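Local coordinates for probable outer membrane protein (Pseudomonas aeruginosa, PDB 3DWO), which probably carries long-chain fatty acids or other hydrophobic compounds across the outer membrane, as a beta-barrel member of the OmpP1/FadL family, at residues T325-P330 with V414-L419; I329-R334 with N366-P371. All blocks are in the same frame, centred on the assembly; numbering follows the deposited sequence.

Contact 1: T325-P330 with V414-L419. With C8E ((hydroxyethyloxy)tri(ethyloxy)octane), chain C.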
loop_
_atom_site.group_PDB
_atom_site.type_symbol
_atom_site.label_atom_id
_atom_site.label_comp_id
_atom_site.label_asym_id
_atom_site.label_seq_id
_atom_site.Cartn_x
_atom_site.Cartn_y
_atom_site.Cartn_z
ATOM N N THR A 325 12.411 11.319 18.913
ATOM C CA THR A 325 11.076 10.751 18.771
ATOM C C THR A 325 9.974 11.622 19.359
ATOM O O THR A 325 10.071 12.097 20.488
ATOM C CB THR A 325 11.006 9.347 19.426
ATOM O OG1 THR A 325 11.764 8.422 18.634
ATOM C CG2 THR A 325 9.559 8.854 19.526
ATOM N N ILE A 326 8.932 11.851 18.572
ATOM C CA ILE A 326 7.789 12.615 19.046
ATOM C C ILE A 326 6.843 11.546 19.591
ATOM O O ILE A 326 6.376 11.636 20.727
ATOM C CB ILE A 326 7.111 13.393 17.906
ATOM C CG1 ILE A 326 8.022 14.538 17.447
ATOM C CG2 ILE A 326 5.775 13.939 18.370
ATOM C CD1 ILE A 326 8.376 15.511 18.540
ATOM N N VAL A 327 6.579 10.531 18.771
ATOM C CA VAL A 327 5.738 9.411 19.171
ATOM C C VAL A 327 6.071 8.202 18.306
ATOM O O VAL A 327 6.338 8.332 17.106
ATOM C CB VAL A 327 4.212 9.725 19.045
ATOM C CG1 VAL A 327 3.827 9.967 17.592
ATOM C CG2 VAL A 327 3.399 8.562 19.618
ATOM N N SER A 328 6.086 7.027 18.930
ATOM C CA SER A 328 6.362 5.784 18.221
ATOM C C SER A 328 5.140 4.874 18.372
ATOM O O SER A 328 4.718 4.570 19.482
ATOM C CB SER A 328 7.601 5.104 18.802
ATOM O OG SER A 328 7.989 4.007 17.994
ATOM N N ILE A 329 4.575 4.454 17.249
ATOM C CA ILE A 329 3.394 3.600 17.250
ATOM C C ILE A 329 3.733 2.194 16.742
ATOM O O ILE A 329 4.121 2.009 15.589
ATOM C CB ILE A 329 2.287 4.220 16.359
ATOM C CG1 ILE A 329 1.983 5.636 16.846
ATOM C CG2 ILE A 329 1.020 3.360 16.403
ATOM C CD1 ILE A 329 1.025 6.406 15.955
ATOM N N PRO A 330 3.596 1.183 17.608
ATOM C CA PRO A 330 3.905 -0.187 17.182
ATOM C C PRO A 330 2.840 -0.758 16.257
ATOM O O PRO A 330 1.652 -0.519 16.436
ATOM C CB PRO A 330 3.983 -0.951 18.502
ATOM C CG PRO A 330 4.328 0.117 19.513
ATOM C CD PRO A 330 3.446 1.252 19.070
ATOM N N VAL A 414 -5.806 0.504 20.983
ATOM C CA VAL A 414 -5.626 1.189 22.251
ATOM C C VAL A 414 -4.526 2.230 22.020
ATOM O O VAL A 414 -3.488 1.914 21.441
ATOM C CB VAL A 414 -5.186 0.195 23.362
ATOM C CG1 VAL A 414 -4.813 0.943 24.631
ATOM C CG2 VAL A 414 -6.318 -0.790 23.660
ATOM N N ASN A 415 -4.762 3.471 22.438
ATOM C CA ASN A 415 -3.756 4.522 22.275
ATOM C C ASN A 415 -2.836 4.584 23.493
ATOM O O ASN A 415 -3.297 4.491 24.625
ATOM C CB ASN A 415 -4.413 5.900 22.096
ATOM C CG ASN A 415 -4.532 6.314 20.635
ATOM O OD1 ASN A 415 -3.793 5.818 19.777
ATOM N ND2 ASN A 415 -5.451 7.248 20.347
ATOM N N GLN A 416 -1.540 4.750 23.255
ATOM C CA GLN A 416 -0.579 4.858 24.340
ATOM C C GLN A 416 -0.863 6.144 25.132
ATOM O O GLN A 416 -1.654 6.988 24.696
ATOM C CB GLN A 416 0.840 4.892 23.770
ATOM C CG GLN A 416 1.042 5.978 22.719
ATOM C CD GLN A 416 2.436 5.958 22.149
ATOM O OE1 GLN A 416 3.396 6.409 22.790
ATOM N NE2 GLN A 416 2.568 5.408 20.945
ATOM N N ASP A 417 -0.211 6.297 26.281
ATOM C CA ASP A 417 -0.419 7.469 27.132
ATOM C C ASP A 417 -0.361 8.834 26.427
ATOM O O ASP A 417 -1.316 9.605 26.500
ATOM C CB ASP A 417 0.584 7.480 28.289
ATOM C CG ASP A 417 0.425 6.284 29.225
ATOM O OD1 ASP A 417 -0.698 5.744 29.329
ATOM O OD2 ASP A 417 1.423 5.896 29.874
ATOM N N ARG A 418 0.744 9.140 25.749
ATOM C CA ARG A 418 0.862 10.443 25.100
ATOM C C ARG A 418 -0.136 10.708 23.974
ATOM O O ARG A 418 -0.267 11.844 23.516
ATOM C CB ARG A 418 2.301 10.691 24.619
ATOM C CG ARG A 418 2.785 9.852 23.459
ATOM C CD ARG A 418 4.230 10.236 23.114
ATOM N NE ARG A 418 5.152 9.934 24.205
ATOM C CZ ARG A 418 6.430 10.314 24.241
ATOM N NH1 ARG A 418 6.955 11.018 23.246
ATOM N NH2 ARG A 418 7.185 9.997 25.281
ATOM N N LEU A 419 -0.849 9.673 23.539
ATOM C CA LEU A 419 -1.853 9.843 22.488
ATOM C C LEU A 419 -3.281 9.908 23.036
ATOM O O LEU A 419 -4.252 9.825 22.282
ATOM C CB LEU A 419 -1.748 8.726 21.446
ATOM C CG LEU A 419 -0.522 8.800 20.530
ATOM C CD1 LEU A 419 -0.597 7.678 19.505
ATOM C CD2 LEU A 419 -0.469 10.170 19.822
HETATM C C1 C8E C . 2.146 13.198 18.962
HETATM C C2 C8E C . 2.434 13.231 20.386
HETATM C C3 C8E C . 1.706 14.258 21.116
HETATM C C4 C8E C . 2.213 14.255 22.478
HETATM C C5 C8E C . 1.344 15.128 23.297
HETATM C C6 C8E C . 1.738 15.060 24.681
HETATM C C7 C8E C . 0.953 16.156 25.228
HETATM C C8 C8E C . 1.293 16.277 26.650
HETATM O O9 C8E C . 0.742 17.152 27.615
HETATM C C10 C8E C . 0.835 18.550 27.431
HETATM C C11 C8E C . 0.188 19.137 28.640
HETATM O O12 C8E C . -1.002 19.865 28.314
HETATM C C13 C8E C . -1.778 20.258 29.473
HETATM C C14 C8E C . -3.089 21.099 29.472
HETATM O O15 C8E C . -3.977 21.545 28.399
HETATM C C16 C8E C . -3.563 22.829 27.902
HETATM C C17 C8E C . -4.193 24.040 28.610
HETATM O O18 C8E C . -3.536 25.322 28.712
HETATM C C19 C8E C . -2.726 25.439 29.912
HETATM C C20 C8E C . -1.597 26.517 30.099
HETATM O O21 C8E C . -0.589 26.279 31.088
HETATM O O HOH W 1 9.705 11.452 23.400
HETATM O O HOH W 2 5.866 7.067 21.810
#
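At the classic beta bulge of hairpin 316-321/324-330, where Ile326 and Val327 both face Leu319, the Ile326 carbonyl meets Arg418. Arg418 NH1 donates to Ile326 O at 2.7 Å; the oxygen lies in the guanidinium plane, while the nitrogen stands above the carbonyl plane, 39° out of it. A chain bent at chi3 (64°) brings the guanidinium edge to this oxygen and to a water that links NH1 with Thr325 O. Two residues along the strand, Gln416 NE2 gives a second bond to Ser328 O, also 2.7 Å long and again tilted out of the carbonyl plane. Gln416 OE1 accepts from another water, which in turn takes the Ser328 N-H. The hairpin thereby rests on the loop between barrel strands 395-411 and 423-441, probably extracellular as in FadL. Beside these bonds, Val327 CG2, anti to its own N, packs against the Gln416 amide (3.5 Å from NE2) and Leu419 CG (4.0 Å). Ile329 CD1 meets Leu419 CD1 at 4.1 Å, the two side chains crossing at about a right angle. The octyl tail of a bound C8E detergent ends here: its C1 lies 3.8 Å from Ile326 CG2 and 4.1 Å from Leu419 CD2.

Contact 2: I329-R334 with N366-P371. With C8E ((hydroxyethyloxy)tri(ethyloxy)octane), chain D.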
loop_
_atom_site.group_PDB
_atom_site.type_symbol
_atom_site.label_atom_id
_atom_site.label_comp_id
_atom_site.label_asym_id
_atom_site.label_seq_id
_atom_site.Cartn_x
_atom_site.Cartn_y
_atom_site.Cartn_z
ATOM N N ILE A 329 4.575 4.454 17.249
ATOM C CA ILE A 329 3.394 3.600 17.250
ATOM C C ILE A 329 3.733 2.194 16.742
ATOM O O ILE A 329 4.121 2.009 15.589
ATOM C CB ILE A 329 2.287 4.220 16.359
ATOM C CG1 ILE A 329 1.983 5.636 16.846
ATOM C CG2 ILE A 329 1.020 3.360 16.403
ATOM C CD1 ILE A 329 1.025 6.406 15.955
ATOM N N PRO A 330 3.596 1.183 17.608
ATOM C CA PRO A 330 3.905 -0.187 17.182
ATOM C C PRO A 330 2.840 -0.758 16.257
ATOM O O PRO A 330 1.652 -0.519 16.436
ATOM C CB PRO A 330 3.983 -0.951 18.502
ATOM C CG PRO A 330 4.328 0.117 19.513
ATOM C CD PRO A 330 3.446 1.252 19.070
ATOM N N TYR A 331 3.272 -1.510 15.256
ATOM C CA TYR A 331 2.346 -2.125 14.328
ATOM C C TYR A 331 2.659 -3.603 14.183
ATOM O O TYR A 331 1.763 -4.407 13.937
ATOM C CB TYR A 331 2.401 -1.413 12.976
ATOM C CG TYR A 331 1.583 -0.140 12.957
ATOM C CD1 TYR A 331 0.200 -0.179 13.142
ATOM C CD2 TYR A 331 2.189 1.104 12.772
ATOM C CE1 TYR A 331 -0.565 0.990 13.143
ATOM C CE2 TYR A 331 1.434 2.284 12.772
ATOM C CZ TYR A 331 0.059 2.220 12.955
ATOM O OH TYR A 331 -0.695 3.379 12.934
ATOM N N THR A 332 3.932 -3.948 14.353
ATOM C CA THR A 332 4.405 -5.331 14.273
ATOM C C THR A 332 3.721 -6.199 13.216
ATOM O O THR A 332 3.150 -7.241 13.530
ATOM C CB THR A 332 4.264 -6.034 15.640
ATOM O OG1 THR A 332 2.921 -5.889 16.114
ATOM C CG2 THR A 332 5.213 -5.413 16.659
ATOM N N TYR A 333 3.781 -5.762 11.963
ATOM C CA TYR A 333 3.196 -6.509 10.854
ATOM C C TYR A 333 3.829 -7.894 10.760
ATOM O O TYR A 333 4.976 -8.086 11.157
ATOM C CB TYR A 333 3.447 -5.771 9.539
ATOM C CG TYR A 333 2.424 -4.718 9.187
ATOM C CD1 TYR A 333 1.639 -4.106 10.167
ATOM C CD2 TYR A 333 2.254 -4.319 7.866
ATOM C CE1 TYR A 333 0.703 -3.122 9.829
ATOM C CE2 TYR A 333 1.331 -3.340 7.518
ATOM C CZ TYR A 333 0.558 -2.748 8.499
ATOM O OH TYR A 333 -0.374 -1.803 8.127
ATOM N N ARG A 334 3.082 -8.846 10.216
ATOM C CA ARG A 334 3.572 -10.210 10.047
ATOM C C ARG A 334 3.914 -10.457 8.579
ATOM O O ARG A 334 3.344 -9.825 7.684
ATOM C CB ARG A 334 2.497 -11.223 10.481
ATOM C CG ARG A 334 1.200 -11.105 9.691
ATOM C CD ARG A 334 0.228 -12.276 9.898
ATOM N NE ARG A 334 -0.957 -12.134 9.041
ATOM C CZ ARG A 334 -1.927 -13.040 8.925
ATOM N NH1 ARG A 334 -1.872 -14.177 9.610
ATOM N NH2 ARG A 334 -2.956 -12.810 8.117
ATOM N N ASN A 366 -4.741 -8.196 14.846
ATOM C CA ASN A 366 -5.689 -7.700 15.833
ATOM C C ASN A 366 -5.225 -6.730 16.903
ATOM O O ASN A 366 -5.902 -5.735 17.165
ATOM C CB ASN A 366 -6.380 -8.889 16.512
ATOM C CG ASN A 366 -7.261 -9.665 15.560
ATOM O OD1 ASN A 366 -7.346 -9.342 14.371
ATOM N ND2 ASN A 366 -7.930 -10.697 16.076
ATOM N N ALA A 367 -4.092 -7.020 17.533
ATOM C CA ALA A 367 -3.592 -6.164 18.598
ATOM C C ALA A 367 -3.226 -4.755 18.153
ATOM O O ALA A 367 -3.339 -3.808 18.933
ATOM C CB ALA A 367 -2.385 -6.829 19.269
ATOM N N THR A 368 -2.817 -4.603 16.899
ATOM C CA THR A 368 -2.389 -3.290 16.414
ATOM C C THR A 368 -3.170 -2.651 15.261
ATOM O O THR A 368 -2.978 -1.468 14.966
ATOM C CB THR A 368 -0.911 -3.339 15.980
ATOM O OG1 THR A 368 -0.775 -4.222 14.857
ATOM C CG2 THR A 368 -0.031 -3.852 17.115
ATOM N N ARG A 369 -4.040 -3.401 14.601
ATOM C CA ARG A 369 -4.773 -2.817 13.485
ATOM C C ARG A 369 -5.561 -1.583 13.914
ATOM O O ARG A 369 -6.204 -1.575 14.966
ATOM C CB ARG A 369 -5.714 -3.839 12.857
ATOM C CG ARG A 369 -6.377 -3.369 11.554
ATOM C CD ARG A 369 -6.974 -4.560 10.834
ATOM N NE ARG A 369 -7.562 -5.448 11.817
ATOM C CZ ARG A 369 -7.250 -6.729 11.965
ATOM N NH1 ARG A 369 -6.353 -7.305 11.181
ATOM N NH2 ARG A 369 -7.825 -7.422 12.928
ATOM N N ASP A 370 -5.500 -0.539 13.093
ATOM C CA ASP A 370 -6.207 0.698 13.386
ATOM C C ASP A 370 -6.957 1.190 12.149
ATOM O O ASP A 370 -6.926 0.546 11.107
ATOM C CB ASP A 370 -5.225 1.756 13.902
ATOM C CG ASP A 370 -4.194 2.147 12.873
ATOM O OD1 ASP A 370 -4.344 1.739 11.701
ATOM O OD2 ASP A 370 -3.240 2.877 13.233
ATOM N N PRO A 371 -7.646 2.337 12.251
ATOM C CA PRO A 371 -8.411 2.889 11.121
ATOM C C PRO A 371 -7.633 3.328 9.879
ATOM O O PRO A 371 -8.219 3.459 8.807
ATOM C CB PRO A 371 -9.169 4.058 11.759
ATOM C CG PRO A 371 -9.279 3.636 13.213
ATOM C CD PRO A 371 -7.901 3.116 13.473
HETATM C C1 C8E D . -2.536 -1.158 10.401
HETATM C C2 C8E D . -2.235 0.259 10.234
HETATM C C3 C8E D . -0.885 0.563 9.777
HETATM C C4 C8E D . -0.816 2.000 9.579
HETATM C C5 C8E D . 0.316 2.304 8.668
HETATM C C6 C8E D . 0.149 3.622 8.084
HETATM C C7 C8E D . 1.525 3.912 7.721
HETATM C C8 C8E D . 1.548 4.605 6.410
HETATM O O9 C8E D . 2.236 5.806 6.092
HETATM C C10 C8E D . 1.915 6.987 6.800
HETATM C C11 C8E D . 2.807 8.051 6.242
HETATM O O12 C8E D . 3.979 8.210 7.059
HETATM C C13 C8E D . 4.091 9.479 7.773
HETATM C C14 C8E D . 3.441 9.824 9.150
HETATM O O15 C8E D . 4.003 10.380 10.377
HETATM C C16 C8E D . 4.468 9.352 11.276
HETATM C C17 C8E D . 3.417 8.855 12.287
HETATM O O18 C8E D . 2.203 9.575 12.588
HETATM C C19 C8E D . 2.344 10.510 13.691
HETATM C C20 C8E D . 1.437 10.468 14.977
HETATM O O21 C8E D . 0.260 11.288 15.027
#
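Thr368 makes the first touch, its side chain directed at the carbonyls of Pro330 and Tyr331. With chi1 at 65°, OG1 sits between the backbone N and the carbonyl carbon of its own residue and donates to Tyr331 O at 2.7 Å. The hydroxyl approaches that carbonyl tilted 28° from its plane, and the bond ties the loop to the chain just past the end of strand 324-330. The methyl CG2 of Thr368 rests 3.7 Å from Thr332 OG1, a hydroxyl whose hydrogen-bond partner is His365, and also packs against the carbonyl oxygen of Pro330. Arg369 turns the other way, its backbone O bonded to Thr413 and its guanidinium to Thr364 and Pro410, so the loop between barrel strands 351-360 and 378-388 is held on the hairpin side and toward strand 395-411 as well. In this FadL-type barrel the hairpin and the loop together border a site occupied by the octyl tail of a second C8E. Asp370 faces the hairpin again. Its OD2 accepts a hydrogen bond from Tyr331 OH on the syn side at 2.6 Å, and the ring and carboxylate planes stand 77° apart, the acid meeting the phenol at its edge. Arg372 also bonds to Tyr331 OH, so the phenol oxygen is gripped from two residues, and the nearby guanidinium would probably polarise the hydroxyl and make it a stronger donor to the carboxylate. Held this way, the ring offers one face to the detergent: C3 lies over the rim, 3.4 Å from Tyr331 CE1. Tyr333 adds a second aromatic contact, by its ring edge, with CE1 3.8 Å from detergent C1.

In the fold
Contacts 1 and 2 follow one another along the same hairpin strand, sharing Ile329 and Pro330, with their centres about 12 Å apart. Contact 1 lies farther out, about 22 Å from the centre of the chain; contact 2, at about 15 Å, is where the chain leaves strand 324-330. The hairpin thus leans on two different inter-strand loops, 414-419 and 366-371. Each contact has its own detergent tail end, and Ile329 joins the settings: it packs in contact 1, while its CD1 lies 4.2 Å from C20, near the polar end of the molecule whose tail reaches contact 2. These bound amphiphiles are consistent with a hydrophobic substrate route.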